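Long-range contact in potential RNA-dependent RNA polymerase (PDB 5I62), which catalyses RNA-templated RNA synthesis from ribonucleoside triphosphates, probably for both transcription and replication of a double-stranded RNA virus genome: residues Pro105-Trp118 / Leu333-Ser345. Numbering follows the deposited sequence.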
ATOM      1  N   PRO A 105      -2.352  26.290  -5.654  1.00 23.41           N
ATOM      2  CA  PRO A 105      -3.514  25.865  -4.858  1.00 23.75           C
ATOM      3  C   PRO A 105      -4.474  25.022  -5.681  1.00 23.38           C
ATOM      4  O   PRO A 105      -4.485  25.072  -6.913  1.00 22.24           O
ATOM      5  CB  PRO A 105      -4.170  27.190  -4.438  1.00 25.81           C
ATOM      6  CG  PRO A 105      -3.044  28.209  -4.487  1.00 26.37           C
ATOM      7  CD  PRO A 105      -2.149  27.755  -5.630  1.00 26.01           C
ATOM      8  N   PHE A 106      -5.295  24.247  -4.975  1.00 19.94           N
ATOM      9  CA  PHE A 106      -6.311  23.415  -5.607  1.00 23.20           C
ATOM     10  C   PHE A 106      -7.540  24.252  -5.947  1.00 22.62           C
ATOM     11  O   PHE A 106      -7.873  25.204  -5.240  1.00 22.79           O
ATOM     12  CB  PHE A 106      -6.733  22.275  -4.679  1.00 19.80           C
ATOM     13  CG  PHE A 106      -5.776  21.109  -4.637  1.00 19.57           C
ATOM     14  CD1 PHE A 106      -4.477  21.258  -4.150  1.00 21.13           C
ATOM     15  CD2 PHE A 106      -6.203  19.849  -5.020  1.00 17.46           C
ATOM     16  CE1 PHE A 106      -3.610  20.162  -4.080  1.00 18.83           C
ATOM     17  CE2 PHE A 106      -5.358  18.756  -4.948  1.00 21.32           C
ATOM     18  CZ  PHE A 106      -4.054  18.909  -4.474  1.00 19.26           C
ATOM     19  N   ASP A 107      -8.222  23.879  -7.036  1.00 22.74           N
ATOM     20  CA  ASP A 107      -9.491  24.525  -7.378  1.00 21.25           C
ATOM     21  C   ASP A 107     -10.529  24.280  -6.289  1.00 23.18           C
ATOM     22  O   ASP A 107     -10.834  23.134  -5.954  1.00 21.61           O
ATOM     23  CB  ASP A 107     -10.017  24.009  -8.718  1.00 23.30           C
ATOM     24  CG  ASP A 107     -11.135  24.888  -9.288  1.00 29.27           C
ATOM     25  OD1 ASP A 107     -11.865  25.537  -8.510  1.00 26.34           O
ATOM     26  OD2 ASP A 107     -11.263  24.950 -10.522  1.00 32.29           O
ATOM     27  N   THR A 108     -11.079  25.370  -5.752  1.00 21.00           N
ATOM     28  CA  THR A 108     -12.135  25.283  -4.749  1.00 23.19           C
ATOM     29  C   THR A 108     -13.335  24.468  -5.239  1.00 25.90           C
ATOM     30  O   THR A 108     -13.983  23.767  -4.448  1.00 24.40           O
ATOM     31  CB  THR A 108     -12.549  26.709  -4.362  1.00 30.88           C
ATOM     32  OG1 THR A 108     -11.500  27.296  -3.581  1.00 38.03           O
ATOM     33  CG2 THR A 108     -13.833  26.727  -3.573  1.00 37.57           C
ATOM     34  N   LYS A 109     -13.645  24.545  -6.542  1.00 24.13           N
ATOM     35  CA  LYS A 109     -14.775  23.794  -7.086  1.00 25.36           C
ATOM     36  C   LYS A 109     -14.528  22.291  -7.017  1.00 23.03           C
ATOM     37  O   LYS A 109     -15.462  21.507  -6.800  1.00 18.64           O
ATOM     38  CB  LYS A 109     -15.057  24.213  -8.531  1.00 23.88           C
ATOM     39  CG  LYS A 109     -15.365  25.703  -8.702  1.00 32.44           C
ATOM     40  CD  LYS A 109     -16.070  26.000 -10.042  1.00 38.12           C
ATOM     41  CE  LYS A 109     -15.244  25.556 -11.252  1.00 40.59           C
ATOM     42  NZ  LYS A 109     -15.964  25.762 -12.569  1.00 54.86           N
ATOM     43  N   ALA A 110     -13.278  21.869  -7.216  1.00 18.73           N
ATOM     44  CA  ALA A 110     -12.965  20.444  -7.118  1.00 19.10           C
ATOM     45  C   ALA A 110     -13.097  19.937  -5.681  1.00 19.54           C
ATOM     46  O   ALA A 110     -13.533  18.797  -5.453  1.00 18.55           O
ATOM     47  CB  ALA A 110     -11.571  20.184  -7.658  1.00 16.86           C
ATOM     48  N   ILE A 111     -12.716  20.762  -4.707  1.00 17.95           N
ATOM     49  CA  ILE A 111     -12.867  20.395  -3.302  1.00 17.69           C
ATOM     50  C   ILE A 111     -14.344  20.258  -2.948  1.00 22.59           C
ATOM     51  O   ILE A 111     -14.745  19.318  -2.250  1.00 20.15           O
ATOM     52  CB  ILE A 111     -12.147  21.416  -2.396  1.00 19.58           C
ATOM     53  CG1 ILE A 111     -10.631  21.380  -2.634  1.00 21.98           C
ATOM     54  CG2 ILE A 111     -12.448  21.153  -0.927  1.00 20.93           C
ATOM     55  CD1 ILE A 111      -9.888  22.552  -2.011  1.00 23.12           C
ATOM     56  N   SER A 112     -15.185  21.183  -3.445  1.00 18.29           N
ATOM     57  CA  SER A 112     -16.629  21.056  -3.251  1.00 24.56           C
ATOM     58  C   SER A 112     -17.178  19.795  -3.909  1.00 18.71           C
ATOM     59  O   SER A 112     -18.075  19.147  -3.365  1.00 21.48           O
ATOM     60  CB  SER A 112     -17.373  22.282  -3.803  1.00 22.52           C
ATOM     61  OG  SER A 112     -17.068  23.439  -3.044  1.00 33.59           O
ATOM     62  N   ALA A 113     -16.697  19.470  -5.112  1.00 17.45           N
ATOM     63  CA  ALA A 113     -17.152  18.255  -5.782  1.00 21.41           C
ATOM     64  C   ALA A 113     -16.830  17.017  -4.943  1.00 19.90           C
ATOM     65  O   ALA A 113     -17.667  16.119  -4.783  1.00 18.56           O
ATOM     66  CB  ALA A 113     -16.522  18.158  -7.169  1.00 20.46           C
ATOM     67  N   ALA A 114     -15.634  16.969  -4.367  1.00 17.37           N
ATOM     68  CA  ALA A 114     -15.268  15.818  -3.546  1.00 18.86           C
ATOM     69  C   ALA A 114     -16.176  15.704  -2.326  1.00 19.90           C
ATOM     70  O   ALA A 114     -16.647  14.609  -1.986  1.00 21.59           O
ATOM     71  CB  ALA A 114     -13.803  15.914  -3.135  1.00 20.58           C
ATOM     72  N   LYS A 115     -16.430  16.834  -1.652  1.00 19.67           N
ATOM     73  CA  LYS A 115     -17.307  16.844  -0.482  1.00 22.29           C
ATOM     74  C   LYS A 115     -18.712  16.384  -0.845  1.00 23.17           C
ATOM     75  O   LYS A 115     -19.389  15.728  -0.046  1.00 19.97           O
ATOM     76  CB  LYS A 115     -17.366  18.245   0.128  1.00 20.78           C
ATOM     77  CG  LYS A 115     -16.067  18.739   0.777  1.00 23.39           C
ATOM     78  CD  LYS A 115     -16.275  20.128   1.397  1.00 25.49           C
ATOM     79  CE  LYS A 115     -14.938  20.760   1.808  1.00 29.99           C
ATOM     80  NZ  LYS A 115     -15.072  22.137   2.412  1.00 28.59           N
ATOM     81  N   SER A 116     -19.177  16.748  -2.043  1.00 22.92           N
ATOM     82  CA  SER A 116     -20.538  16.418  -2.441  1.00 23.91           C
ATOM     83  C   SER A 116     -20.751  14.919  -2.534  1.00 23.70           C
ATOM     84  O   SER A 116     -21.877  14.449  -2.352  1.00 25.02           O
ATOM     85  CB  SER A 116     -20.867  17.078  -3.777  1.00 26.92           C
ATOM     86  OG  SER A 116     -20.843  18.477  -3.615  1.00 37.12           O
ATOM     87  N   GLU A 117     -19.695  14.149  -2.817  1.00 25.31           N
ATOM     88  CA  GLU A 117     -19.875  12.704  -2.906  1.00 24.78           C
ATOM     89  C   GLU A 117     -20.285  12.079  -1.580  1.00 23.83           C
ATOM     90  O   GLU A 117     -20.813  10.971  -1.583  1.00 24.19           O
ATOM     91  CB  GLU A 117     -18.616  12.020  -3.421  1.00 26.53           C
ATOM     92  CG  GLU A 117     -18.227  12.422  -4.820  1.00 27.75           C
ATOM     93  CD  GLU A 117     -17.125  11.539  -5.378  1.00 34.38           C
ATOM     94  OE1 GLU A 117     -15.956  11.994  -5.414  1.00 26.44           O
ATOM     95  OE2 GLU A 117     -17.423  10.380  -5.762  1.00 35.17           O
ATOM     96  N   TRP A 118     -20.050  12.744  -0.448  1.00 25.04           N
ATOM     97  CA  TRP A 118     -20.492  12.210   0.835  1.00 27.81           C
ATOM     98  C   TRP A 118     -21.542  13.089   1.517  1.00 28.78           C
ATOM     99  O   TRP A 118     -21.667  13.071   2.744  1.00 33.82           O
ATOM    100  CB  TRP A 118     -19.298  11.926   1.753  1.00 29.63           C
ATOM    101  CG  TRP A 118     -18.300  13.026   1.972  1.00 29.85           C
ATOM    102  CD1 TRP A 118     -18.477  14.178   2.697  1.00 31.65           C
ATOM    103  CD2 TRP A 118     -16.943  13.053   1.507  1.00 23.60           C
ATOM    104  NE1 TRP A 118     -17.317  14.923   2.700  1.00 28.00           N
ATOM    105  CE2 TRP A 118     -16.360  14.256   1.981  1.00 25.87           C
ATOM    106  CE3 TRP A 118     -16.168  12.187   0.731  1.00 23.84           C
ATOM    107  CZ2 TRP A 118     -15.044  14.606   1.705  1.00 23.38           C
ATOM    108  CZ3 TRP A 118     -14.858  12.532   0.464  1.00 21.88           C
ATOM    109  CH2 TRP A 118     -14.308  13.729   0.944  1.00 23.32           C
ATOM    110  N   LEU A 333      -8.251  10.631  -0.379  1.00 17.33           N
ATOM    111  CA  LEU A 333      -9.162  11.769  -0.372  1.00 18.69           C
ATOM    112  C   LEU A 333      -8.663  12.870  -1.306  1.00 19.20           C
ATOM    113  O   LEU A 333      -9.430  13.424  -2.103  1.00 16.09           O
ATOM    114  CB  LEU A 333      -9.304  12.301   1.051  1.00 16.66           C
ATOM    115  CG  LEU A 333     -10.071  11.477   2.084  1.00 22.47           C
ATOM    116  CD1 LEU A 333      -9.960  12.189   3.428  1.00 21.31           C
ATOM    117  CD2 LEU A 333     -11.527  11.322   1.669  1.00 24.79           C
ATOM    118  N   VAL A 334      -7.372  13.200  -1.215  1.00 16.20           N
ATOM    119  CA  VAL A 334      -6.824  14.271  -2.038  1.00 16.33           C
ATOM    120  C   VAL A 334      -6.732  13.842  -3.499  1.00 16.74           C
ATOM    121  O   VAL A 334      -6.973  14.645  -4.412  1.00 15.84           O
ATOM    122  CB  VAL A 334      -5.463  14.739  -1.493  1.00 18.81           C
ATOM    123  CG1 VAL A 334      -4.795  15.737  -2.480  1.00 15.72           C
ATOM    124  CG2 VAL A 334      -5.635  15.384  -0.123  1.00 15.87           C
ATOM    125  N   HIS A 335      -6.383  12.581  -3.746  1.00 14.25           N
ATOM    126  CA  HIS A 335      -6.357  12.065  -5.117  1.00 15.11           C
ATOM    127  C   HIS A 335      -7.724  12.220  -5.788  1.00 18.10           C
ATOM    128  O   HIS A 335      -7.812  12.572  -6.976  1.00 16.00           O
ATOM    129  CB  HIS A 335      -5.909  10.600  -5.083  1.00 14.25           C
ATOM    130  CG  HIS A 335      -5.484  10.042  -6.403  1.00 15.27           C
ATOM    131  ND1 HIS A 335      -4.661   8.943  -6.502  1.00 17.40           N
ATOM    132  CD2 HIS A 335      -5.791  10.398  -7.673  1.00 14.98           C
ATOM    133  CE1 HIS A 335      -4.456   8.661  -7.777  1.00 17.64           C
ATOM    134  NE2 HIS A 335      -5.133   9.527  -8.508  1.00 17.94           N
ATOM    135  N   ARG A 336      -8.805  12.000  -5.033  1.00 15.98           N
ATOM    136  CA  ARG A 336     -10.134  12.160  -5.606  1.00 17.91           C
ATOM    137  C   ARG A 336     -10.386  13.619  -5.995  1.00 17.76           C
ATOM    138  O   ARG A 336     -10.961  13.887  -7.054  1.00 15.10           O
ATOM    139  CB  ARG A 336     -11.202  11.650  -4.643  1.00 19.31           C
ATOM    140  CG  ARG A 336     -12.641  11.730  -5.214  1.00 16.37           C
ATOM    141  CD  ARG A 336     -12.789  10.925  -6.511  1.00 20.65           C
ATOM    142  NE  ARG A 336     -14.173  10.497  -6.733  1.00 19.57           N
ATOM    143  CZ  ARG A 336     -14.535   9.558  -7.601  1.00 20.18           C
ATOM    144  NH1 ARG A 336     -13.620   8.952  -8.348  1.00 16.10           N
ATOM    145  NH2 ARG A 336     -15.810   9.214  -7.707  1.00 17.33           N
ATOM    146  N   VAL A 337      -9.918  14.573  -5.176  1.00 14.64           N
ATOM    147  CA  VAL A 337      -9.981  15.991  -5.553  1.00 16.92           C
ATOM    148  C   VAL A 337      -9.230  16.246  -6.858  1.00 17.15           C
ATOM    149  O   VAL A 337      -9.701  16.989  -7.733  1.00 17.07           O
ATOM    150  CB  VAL A 337      -9.443  16.877  -4.417  1.00 19.45           C
ATOM    151  CG1 VAL A 337      -9.453  18.353  -4.842  1.00 14.97           C
ATOM    152  CG2 VAL A 337     -10.282  16.677  -3.148  1.00 14.85           C
ATOM    153  N   LEU A 338      -8.033  15.665  -6.992  1.00 13.98           N
ATOM    154  CA  LEU A 338      -7.254  15.817  -8.219  1.00 16.15           C
ATOM    155  C   LEU A 338      -8.054  15.371  -9.445  1.00 14.09           C
ATOM    156  O   LEU A 338      -8.019  16.018 -10.500  1.00 14.01           O
ATOM    157  CB  LEU A 338      -5.950  15.016  -8.111  1.00 16.55           C
ATOM    158  CG  LEU A 338      -4.828  15.519  -7.202  1.00 16.39           C
ATOM    159  CD1 LEU A 338      -3.699  14.479  -7.155  1.00 17.16           C
ATOM    160  CD2 LEU A 338      -4.301  16.867  -7.698  1.00 17.32           C
ATOM    161  N   GLN A 339      -8.766  14.248  -9.325  1.00 16.12           N
ATOM    162  CA  GLN A 339      -9.548  13.738 -10.448  1.00 14.28           C
ATOM    163  C   GLN A 339     -10.672  14.701 -10.796  1.00 14.05           C
ATOM    164  O   GLN A 339     -10.905  15.007 -11.970  1.00 15.79           O
ATOM    165  CB  GLN A 339     -10.095  12.341 -10.115  1.00 13.52           C
ATOM    166  CG  GLN A 339      -8.989  11.276  -9.889  1.00 13.74           C
ATOM    167  CD  GLN A 339      -9.552   9.865  -9.776  1.00 14.80           C
ATOM    168  OE1 GLN A 339     -10.641   9.663  -9.256  1.00 16.12           O
ATOM    169  NE2 GLN A 339      -8.827   8.892 -10.323  1.00 16.55           N
ATOM    170  N   HIS A 340     -11.392  15.191  -9.783  1.00 13.25           N
ATOM    171  CA  HIS A 340     -12.444  16.168 -10.042  1.00 15.12           C
ATOM    172  C   HIS A 340     -11.878  17.417 -10.696  1.00 18.87           C
ATOM    173  O   HIS A 340     -12.474  17.967 -11.635  1.00 17.09           O
ATOM    174  CB  HIS A 340     -13.153  16.549  -8.744  1.00 16.70           C
ATOM    175  CG  HIS A 340     -14.176  15.557  -8.303  1.00 18.41           C
ATOM    176  ND1 HIS A 340     -15.306  15.282  -9.043  1.00 17.73           N
ATOM    177  CD2 HIS A 340     -14.233  14.757  -7.211  1.00 17.00           C
ATOM    178  CE1 HIS A 340     -16.023  14.362  -8.418  1.00 20.07           C
ATOM    179  NE2 HIS A 340     -15.393  14.028  -7.303  1.00 22.61           N
ATOM    180  N   GLU A 341     -10.720  17.877 -10.209  1.00 13.98           N
ATOM    181  CA  GLU A 341     -10.138  19.120 -10.704  1.00 14.89           C
ATOM    182  C   GLU A 341      -9.730  18.996 -12.164  1.00 16.66           C
ATOM    183  O   GLU A 341      -9.897  19.942 -12.941  1.00 19.58           O
ATOM    184  CB  GLU A 341      -8.937  19.526  -9.852  1.00 17.58           C
ATOM    185  CG  GLU A 341      -8.294  20.830 -10.298  1.00 18.43           C
ATOM    186  CD  GLU A 341      -6.974  21.074  -9.582  1.00 25.67           C
ATOM    187  OE1 GLU A 341      -6.050  20.229  -9.712  1.00 21.24           O
ATOM    188  OE2 GLU A 341      -6.874  22.096  -8.867  1.00 23.51           O
ATOM    189  N   ALA A 342      -9.205  17.835 -12.563  1.00 14.39           N
ATOM    190  CA  ALA A 342      -8.868  17.641 -13.971  1.00 17.82           C
ATOM    191  C   ALA A 342     -10.104  17.814 -14.862  1.00 19.52           C
ATOM    192  O   ALA A 342     -10.054  18.492 -15.895  1.00 19.33           O
ATOM    193  CB  ALA A 342      -8.238  16.267 -14.176  1.00 16.81           C
ATOM    194  N   ALA A 343     -11.222  17.198 -14.477  1.00 17.13           N
ATOM    195  CA  ALA A 343     -12.445  17.308 -15.270  1.00 18.45           C
ATOM    196  C   ALA A 343     -12.951  18.743 -15.284  1.00 21.51           C
ATOM    197  O   ALA A 343     -13.263  19.305 -16.344  1.00 22.30           O
ATOM    198  CB  ALA A 343     -13.519  16.366 -14.720  1.00 17.02           C
ATOM    199  N   ILE A 344     -13.028  19.352 -14.103  1.00 19.13           N
ATOM    200  CA  ILE A 344     -13.543  20.706 -13.953  1.00 20.37           C
ATOM    201  C   ILE A 344     -12.669  21.700 -14.703  1.00 22.37           C
ATOM    202  O   ILE A 344     -13.172  22.638 -15.334  1.00 22.69           O
ATOM    203  CB  ILE A 344     -13.653  21.052 -12.456  1.00 22.78           C
ATOM    204  CG1 ILE A 344     -14.753  20.219 -11.790  1.00 20.47           C
ATOM    205  CG2 ILE A 344     -13.882  22.552 -12.258  1.00 26.03           C
ATOM    206  CD1 ILE A 344     -14.690  20.232 -10.256  1.00 16.55           C
ATOM    207  N   SER A 345     -11.349  21.508 -14.661  1.00 21.41           N
ATOM    208  CA  SER A 345     -10.452  22.367 -15.422  1.00 24.54           C
ATOM    209  C   SER A 345     -10.701  22.277 -16.924  1.00 27.52           C
ATOM    210  O   SER A 345     -10.350  23.210 -17.652  1.00 26.85           O
ATOM    211  CB  SER A 345      -8.993  22.030 -15.116  1.00 26.67           C
ATOM    212  OG  SER A 345      -8.659  22.368 -13.780  1.00 26.86           O
TER
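Leu-333 opens the contact, its CD2 methyl lying 3.7 Å from CZ3 of the Trp-118 indole. Val-334 CG1 packs against Phe-106 CZ. Arg-336 binds Glu-117 side-on: NE donates to the syn lone pair of OE1 at 2.7 Å, NH2 donates to OE2, and the carboxylate and guanidinium planes are only 23° apart, the mark of a bidentate salt bridge. Val-337 splits its branches: CG1, anti to the backbone N (chi1 177°), meets the Phe-106 ring and Ile-111, while CG2 touches Ala-114 CB at 3.6 Å. Leu-338 CD2 packs against Phe-106 CE2. His-340 adds a second donor to Glu-117 OE1: its NE2 stands 2.8 Å away, with OE1 in the ring plane but the imidazole reaching it from above the carboxylate plane. Ala-113 CB covers one face of that ring, 3.8 Å from its centroid, a CH-pi contact. Glu-341 OE2 accepts from Asp-107 N at 2.9 Å, just where the Asp-107 side chain N-caps helix 108-116; Glu-341 OE1 is hydrogen-bonded to His-380 NE2. Ile-344 sets CD1 against Ala-110 CA and CG2 against Lys-109 CE. Ala-110 is a knob among Val-337, His-340, Glu-341 and Ile-344, suiting axes 8.1 Å apart, crossing at 122°. Helix 327-345 begins in a Ser-Gly-Gly-Thr-Asn sequence, consistent with the palm's motif B helix; it also packs on helix 370-378 and strand 355-357, which leads into the Gly-Asp-Asp turn of motif C, whereas helix 271-284 touches Phe-106, Ile-111 and Trp-118.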